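Local coordinates for protein putative N-acetylneuraminate lyase ([Ruminococcus] gnavus ATCC 29149, PDB 6RB7) that is of unassigned function but belongs to the dihydrodipicolinate synthetase family of tetrameric (beta/alpha)8-barrel proteins, at residues E123-A128 with N156-A161; I94-V99 with L131-I136; A150-W155 with V186-N191. All blocks are in the same frame, centred on the assembly; numbering follows the deposited sequence.

Contact 1 of 3, residues E123-A128 with N156-A161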
# COMPACT_ATOMS: atom_id res chain seq x y z
N GLU A 123 10.90 7.02 30.96
CA GLU A 123 12.13 6.73 31.76
C GLU A 123 13.34 7.23 30.99
O GLU A 123 14.23 7.92 31.57
CB GLU A 123 12.19 5.26 32.12
CG GLU A 123 13.41 4.86 32.86
CD GLU A 123 13.42 3.42 33.40
OE1 GLU A 123 12.52 2.60 33.03
OE2 GLU A 123 14.38 3.09 34.17
N LEU A 124 13.42 6.94 29.68
CA LEU A 124 14.57 7.40 28.90
C LEU A 124 14.55 8.91 28.73
O LEU A 124 15.63 9.49 28.70
CB LEU A 124 14.59 6.66 27.55
CG LEU A 124 15.01 5.20 27.64
CD1 LEU A 124 14.90 4.55 26.29
CD2 LEU A 124 16.42 5.02 28.22
N ALA A 125 13.39 9.53 28.59
CA ALA A 125 13.28 11.00 28.47
C ALA A 125 13.87 11.65 29.74
O ALA A 125 14.64 12.60 29.62
CB ALA A 125 11.85 11.41 28.22
N ARG A 126 13.44 11.19 30.90
CA ARG A 126 13.89 11.77 32.19
C ARG A 126 15.39 11.59 32.30
O ARG A 126 16.09 12.55 32.71
CB ARG A 126 13.15 11.08 33.33
CG ARG A 126 13.47 11.61 34.72
CD ARG A 126 12.59 10.81 35.70
NE ARG A 126 11.16 11.11 35.46
CZ ARG A 126 10.23 10.31 34.89
NH1 ARG A 126 10.51 9.08 34.49
NH2 ARG A 126 9.00 10.76 34.70
N HIS A 127 15.90 10.40 31.95
CA HIS A 127 17.35 10.11 32.01
C HIS A 127 18.11 11.07 31.09
O HIS A 127 19.17 11.60 31.49
CB HIS A 127 17.58 8.64 31.73
CG HIS A 127 19.01 8.27 31.61
ND1 HIS A 127 19.66 8.27 30.38
CD2 HIS A 127 19.89 7.84 32.54
CE1 HIS A 127 20.90 7.84 30.59
NE2 HIS A 127 21.07 7.57 31.90
N ALA A 128 17.60 11.28 29.87
CA ALA A 128 18.26 12.15 28.89
C ALA A 128 18.29 13.60 29.38
O ALA A 128 19.34 14.27 29.24
CB ALA A 128 17.59 12.00 27.52
N ASN A 156 3.35 13.64 23.91
CA ASN A 156 3.21 14.63 24.99
C ASN A 156 3.63 14.01 26.32
O ASN A 156 4.18 14.76 27.18
CB ASN A 156 1.84 15.28 24.98
CG ASN A 156 1.71 16.32 23.89
OD1 ASN A 156 0.63 16.40 23.25
ND2 ASN A 156 2.74 17.11 23.68
N ALA A 157 3.36 12.73 26.56
CA ALA A 157 3.76 12.06 27.81
C ALA A 157 5.27 11.99 27.88
O ALA A 157 5.89 12.23 28.94
CB ALA A 157 3.15 10.70 27.95
N ILE A 158 5.90 11.65 26.75
CA ILE A 158 7.37 11.58 26.70
C ILE A 158 7.93 12.99 26.94
O ILE A 158 8.85 13.14 27.77
CB ILE A 158 7.81 11.01 25.33
CG1 ILE A 158 7.35 9.56 25.20
CG2 ILE A 158 9.30 11.15 25.14
CD1 ILE A 158 7.49 8.97 23.80
N SER A 159 7.38 14.00 26.29
CA SER A 159 7.85 15.39 26.43
C SER A 159 7.69 15.84 27.90
O SER A 159 8.60 16.52 28.42
CB SER A 159 7.12 16.28 25.49
OG SER A 159 7.50 17.65 25.68
N ALA A 160 6.59 15.48 28.55
CA ALA A 160 6.33 15.94 29.95
C ALA A 160 7.35 15.31 30.91
O ALA A 160 7.53 15.87 32.01
CB ALA A 160 4.92 15.55 30.34
N ALA A 161 7.98 14.19 30.56
CA ALA A 161 9.01 13.54 31.40
C ALA A 161 10.35 14.28 31.26
O ALA A 161 11.24 14.02 32.07
CB ALA A 161 9.15 12.08 31.06
O HOH W 1 10.56 14.01 34.75
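Ala125 brings its methyl group into the angle between Ile158 and Ala161, and the apolar part of this helix-helix contact gathers around it. Its CB lies 4.0 Å from the CG2 branch of Ile158 and equally far from the CB of Ala161. Ile158 offers that branch because CG2 stands opposite its own backbone N, while CG1 turns back beside the N (chi1 -66°). With alanine at 125 and 161, the backbones come close, the CA atoms of Arg126 and Ala161 only 5.3 Å apart. The two helices, 118-130 and 148-160, are successive outer helices of a TIM barrel, joined through strand 135-138, whose Ile136 touches both Ala125 and Ile158. Arg126 makes the polar contacts, at the exposed side. Its CA makes a CA-H...O contact of 3.5 Å with Ala161 O, at an angle of 130° at the hydrogen. The same carbonyl receives a hydrogen bond from a water, 2.8 Å from that water to Ala161 O, and the water in turn accepts a weak one from Arg126 NE. A third kind of interaction is packing over a flat group: bent at chi3 (-65°), the arginine chain lays one face of its guanidinium over the Ala161 methyl, with NH2 3.9 Å from CB.

Contact 2 of 3, residues I94-V99 with L131-I136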
# COMPACT_ATOMS: atom_id res chain seq x y z
N ILE A 94 23.14 3.28 28.98
CA ILE A 94 24.61 3.10 28.91
C ILE A 94 25.16 3.81 27.66
O ILE A 94 26.16 4.53 27.75
CB ILE A 94 24.98 1.62 28.98
CG1 ILE A 94 24.61 1.09 30.39
CG2 ILE A 94 26.46 1.43 28.66
CD1 ILE A 94 24.65 -0.39 30.50
N VAL A 95 24.48 3.67 26.52
CA VAL A 95 24.97 4.36 25.31
C VAL A 95 25.03 5.87 25.58
O VAL A 95 26.06 6.51 25.31
CB VAL A 95 24.10 4.04 24.08
CG1 VAL A 95 24.44 4.93 22.93
CG2 VAL A 95 24.20 2.56 23.71
N LEU A 96 23.93 6.46 26.04
CA LEU A 96 23.86 7.92 26.13
C LEU A 96 24.86 8.43 27.20
O LEU A 96 25.50 9.45 26.96
CB LEU A 96 22.44 8.39 26.41
CG LEU A 96 22.27 9.89 26.44
CD1 LEU A 96 22.57 10.52 25.05
CD2 LEU A 96 20.85 10.23 26.86
N GLU A 97 24.98 7.71 28.30
CA GLU A 97 25.96 8.10 29.35
C GLU A 97 27.36 8.17 28.75
O GLU A 97 28.08 9.12 29.06
CB GLU A 97 25.89 7.11 30.50
CG GLU A 97 24.65 7.30 31.32
CD GLU A 97 24.35 6.18 32.31
OE1 GLU A 97 25.14 5.23 32.41
OE2 GLU A 97 23.27 6.23 32.95
N ASN A 98 27.75 7.20 27.94
CA ASN A 98 29.10 7.14 27.35
C ASN A 98 29.28 8.17 26.25
O ASN A 98 30.37 8.70 26.12
CB ASN A 98 29.44 5.71 26.99
CG ASN A 98 29.78 4.92 28.24
OD1 ASN A 98 30.87 5.10 28.80
ND2 ASN A 98 28.84 4.10 28.72
N VAL A 99 28.24 8.52 25.50
CA VAL A 99 28.34 9.67 24.57
C VAL A 99 28.63 10.94 25.36
O VAL A 99 29.55 11.71 25.01
CB VAL A 99 27.05 9.80 23.73
CG1 VAL A 99 27.07 11.12 22.96
CG2 VAL A 99 26.91 8.59 22.81
N LEU A 131 20.99 14.20 31.84
CA LEU A 131 22.35 14.31 31.27
C LEU A 131 22.53 15.60 30.46
O LEU A 131 23.62 15.78 29.92
CB LEU A 131 22.61 13.09 30.38
CG LEU A 131 22.77 11.78 31.14
CD1 LEU A 131 23.00 10.65 30.15
CD2 LEU A 131 23.96 11.84 32.10
N GLY A 132 21.48 16.40 30.27
CA GLY A 132 21.59 17.70 29.59
C GLY A 132 21.73 17.55 28.08
O GLY A 132 22.43 18.36 27.44
N VAL A 133 21.00 16.61 27.50
CA VAL A 133 20.97 16.53 26.02
C VAL A 133 20.33 17.81 25.48
O VAL A 133 19.54 18.49 26.18
CB VAL A 133 20.22 15.28 25.53
CG1 VAL A 133 20.86 14.01 26.02
CG2 VAL A 133 18.75 15.34 25.87
N ASP A 134 20.58 18.13 24.22
CA ASP A 134 19.97 19.29 23.55
C ASP A 134 18.50 19.01 23.27
O ASP A 134 17.64 19.92 23.49
CB ASP A 134 20.74 19.65 22.30
CG ASP A 134 22.14 20.10 22.66
OD1 ASP A 134 22.28 21.28 23.07
OD2 ASP A 134 23.05 19.25 22.64
N ALA A 135 18.19 17.82 22.78
CA ALA A 135 16.82 17.46 22.42
C ALA A 135 16.60 15.98 22.68
O ALA A 135 17.58 15.19 22.64
CB ALA A 135 16.55 17.80 20.95
N ILE A 136 15.35 15.62 22.83
CA ILE A 136 14.89 14.23 22.73
C ILE A 136 14.04 14.10 21.47
O ILE A 136 13.52 15.11 20.98
CB ILE A 136 14.13 13.77 23.99
CG1 ILE A 136 12.94 14.69 24.30
CG2 ILE A 136 15.10 13.66 25.16
CD1 ILE A 136 11.94 14.02 25.25
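Leu96 and Leu131 lie alongside each other, pointing opposite ways, where the outer helix 89-103 of the TIM barrel meets the turn that leads from helix 118-130 into strand 135-138. This alpha-to-beta turn is a Schellman motif: Gly132, the first residue to leave the helical conformation, takes a positive phi of 76°, and two bonds return to the last helical turn. Leu131 before the glycine and Val133 after it both face helix 89-103. The tight part is the inner one. With CG opposite its backbone N (chi1 -177°), Leu96 carries both methyls to a single branch of Val133, CD2 lying 3.9 Å and CD1 4.0 Å from its CG1. Val133 meets the leucine at about a right angle. Ala128 of helix 118-130 and Val109 of strand 108-112 close in on both Leu96 and Val133, making this half part of the layer between helices and barrel strands. Toward the outside the contact thins to one methyl and one methylene, both on partly exposed residues. Glu97 crosses Leu131 nearly at right angles, and its carboxylate lies beyond the apolar patch, where OE2 is hydrogen-bonded to His127 NE2. A glycerol molecule sits about 4 Å from the side chain of Leu131. Leu131 CD1 is shared between the two parts, touching Leu96 CG inward and Glu97 CG outward, each at 3.9 Å.

Contact 3 of 3, residues A150-W155 with V186-N191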
# COMPACT_ATOMS: atom_id res chain seq x y z
N ALA A 150 -4.06 9.32 20.30
CA ALA A 150 -3.19 8.41 21.07
C ALA A 150 -1.72 8.69 20.76
O ALA A 150 -0.86 8.60 21.65
CB ALA A 150 -3.55 6.98 20.82
N ILE A 151 -1.42 8.99 19.50
CA ILE A 151 -0.03 9.34 19.09
C ILE A 151 0.38 10.64 19.81
O ILE A 151 1.49 10.71 20.39
CB ILE A 151 0.09 9.45 17.58
CG1 ILE A 151 -0.29 8.15 16.89
CG2 ILE A 151 1.53 9.87 17.25
CD1 ILE A 151 -0.37 8.19 15.39
N ALA A 152 -0.48 11.66 19.80
CA ALA A 152 -0.18 12.92 20.49
C ALA A 152 -0.01 12.68 21.98
O ALA A 152 0.90 13.24 22.60
CB ALA A 152 -1.27 13.94 20.25
N GLN A 153 -0.84 11.83 22.56
CA GLN A 153 -0.75 11.57 24.04
C GLN A 153 0.61 10.92 24.32
O GLN A 153 1.23 11.27 25.32
CB GLN A 153 -1.93 10.70 24.49
CG GLN A 153 -1.79 10.15 25.90
CD GLN A 153 -2.87 9.12 26.23
OE1 GLN A 153 -3.96 9.14 25.68
NE2 GLN A 153 -2.55 8.18 27.11
N TYR A 154 1.07 10.00 23.47
CA TYR A 154 2.35 9.31 23.64
C TYR A 154 3.49 10.34 23.60
O TYR A 154 4.30 10.44 24.53
CB TYR A 154 2.50 8.26 22.56
CG TYR A 154 3.81 7.54 22.41
CD1 TYR A 154 4.21 6.52 23.25
CD2 TYR A 154 4.61 7.78 21.29
CE1 TYR A 154 5.34 5.76 22.99
CE2 TYR A 154 5.76 7.05 21.03
CZ TYR A 154 6.12 6.02 21.88
OH TYR A 154 7.21 5.23 21.63
N TRP A 155 3.53 11.15 22.55
CA TRP A 155 4.60 12.17 22.42
C TRP A 155 4.54 13.18 23.57
O TRP A 155 5.59 13.56 24.09
CB TRP A 155 4.54 12.83 21.06
CG TRP A 155 4.95 11.94 19.94
CD1 TRP A 155 5.80 10.88 19.99
CD2 TRP A 155 4.55 12.06 18.56
NE1 TRP A 155 5.97 10.36 18.73
CE2 TRP A 155 5.24 11.09 17.83
CE3 TRP A 155 3.71 12.94 17.86
CZ2 TRP A 155 5.06 10.88 16.46
CZ3 TRP A 155 3.55 12.76 16.51
CH2 TRP A 155 4.21 11.74 15.82
N VAL A 186 -0.25 20.17 13.69
CA VAL A 186 -0.91 21.35 14.33
C VAL A 186 -1.07 21.07 15.82
O VAL A 186 -0.73 21.93 16.65
CB VAL A 186 -2.25 21.69 13.65
CG1 VAL A 186 -3.03 22.69 14.51
CG2 VAL A 186 -2.03 22.23 12.24
N GLU A 187 -1.61 19.89 16.16
CA GLU A 187 -1.84 19.57 17.58
C GLU A 187 -0.50 19.59 18.32
O GLU A 187 -0.40 20.10 19.45
CB GLU A 187 -2.58 18.24 17.67
CG GLU A 187 -2.86 17.81 19.07
CD GLU A 187 -4.02 18.53 19.74
OE1 GLU A 187 -4.62 19.46 19.13
OE2 GLU A 187 -4.33 18.13 20.87
N MET A 188 0.54 18.98 17.77
CA MET A 188 1.82 18.87 18.47
C MET A 188 2.51 20.25 18.62
O MET A 188 3.25 20.43 19.59
CB MET A 188 2.77 17.91 17.76
CG MET A 188 2.30 16.48 17.85
SD MET A 188 1.91 15.91 19.56
CE MET A 188 3.44 16.30 20.39
N ARG A 189 2.23 21.21 17.73
CA ARG A 189 2.86 22.55 17.85
C ARG A 189 2.26 23.32 19.03
O ARG A 189 2.84 24.36 19.42
CB ARG A 189 2.74 23.31 16.52
CG ARG A 189 3.68 22.78 15.45
CD ARG A 189 3.86 23.74 14.27
NE ARG A 189 2.66 24.33 13.68
CZ ARG A 189 1.93 23.79 12.70
NH1 ARG A 189 2.22 22.61 12.23
NH2 ARG A 189 0.88 24.41 12.22
N LYS A 190 1.19 22.82 19.62
CA LYS A 190 0.65 23.38 20.89
C LYS A 190 1.61 23.15 22.05
O LYS A 190 1.54 23.89 23.04
CB LYS A 190 -0.70 22.78 21.23
CG LYS A 190 -1.82 23.16 20.27
CD LYS A 190 -3.11 22.48 20.54
CE LYS A 190 -4.19 22.92 19.57
NZ LYS A 190 -5.43 22.14 19.81
N ASN A 191 2.48 22.14 21.94
CA ASN A 191 3.51 21.87 22.96
C ASN A 191 4.72 22.74 22.61
O ASN A 191 5.36 22.53 21.57
CB ASN A 191 3.89 20.38 22.93
CG ASN A 191 5.01 20.00 23.87
OD1 ASN A 191 5.78 20.86 24.28
ND2 ASN A 191 5.08 18.70 24.18
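A Met-aromatic contact joins two outer helices of the barrel, 148-160 and 182-188, with Met188 reaching across to Trp155 and Ala152. The sulfur lies beside the indole and not over it: SD is 5.3 Å from the centroid of the six-membered ring of Trp155 and 88° off the ring normal, which places it at the edge. There the Trp155 atom CE3 is 3.8 Å from Met188 CG and 3.9 Å from SD. Bends at chi2 (-52°) and chi3 (-54°) fold the methionine chain back on itself, and its terminal CE comes to 3.7 Å from Trp155 CB, so the chain follows the indole from the benzene edge to the root of the side chain. In the TIM-barrel architecture this pair faces inward from the helices onto strand 166-171, whose Ile169 touches both Trp155 and Met188. The indole NE1 is hydrogen-bonded to Ile139 O, which restrains the rotation of the ring, and CG2 of Ile151 lies against one face. SD also packs on Ala152, 3.8 Å from its CB, where the small residue lets the sulfur come close to the helix backbone. On the more exposed side, the same alanine methyl meets the aliphatic part of Glu187 more loosely, at 4.3 Å from CG. The carboxylate of Glu187 turns to its own segment: Lys190 NZ forms a salt bridge with OE1 at 2.9 Å, from the syn side but well out of the carboxylate plane. Lys190 belongs to the type I turn from Met188 to Asn191.

In the fold
The three contacts follow the outer helical layer around one part of the barrel. Contact 1 is the middle member, its centre 12 Å from that of contact 2 and 14 Å from that of contact 3. Helix 118-130 ties it to contact 2, where the Ala128 methyl packs on Leu96. Helix 148-160 is common to contacts 1 and 3, and Ser159 OG lies 3.0 Å from Asn191 ND2 in a probable hydrogen bond. Contacts 2 and 3 do not touch, with centres 23 Å apart. None includes the bicine pocket of Ala260, Gly261 and Lys262. Next to contact 3, Gln153 bonds to Glu308 of a neighbouring subunit.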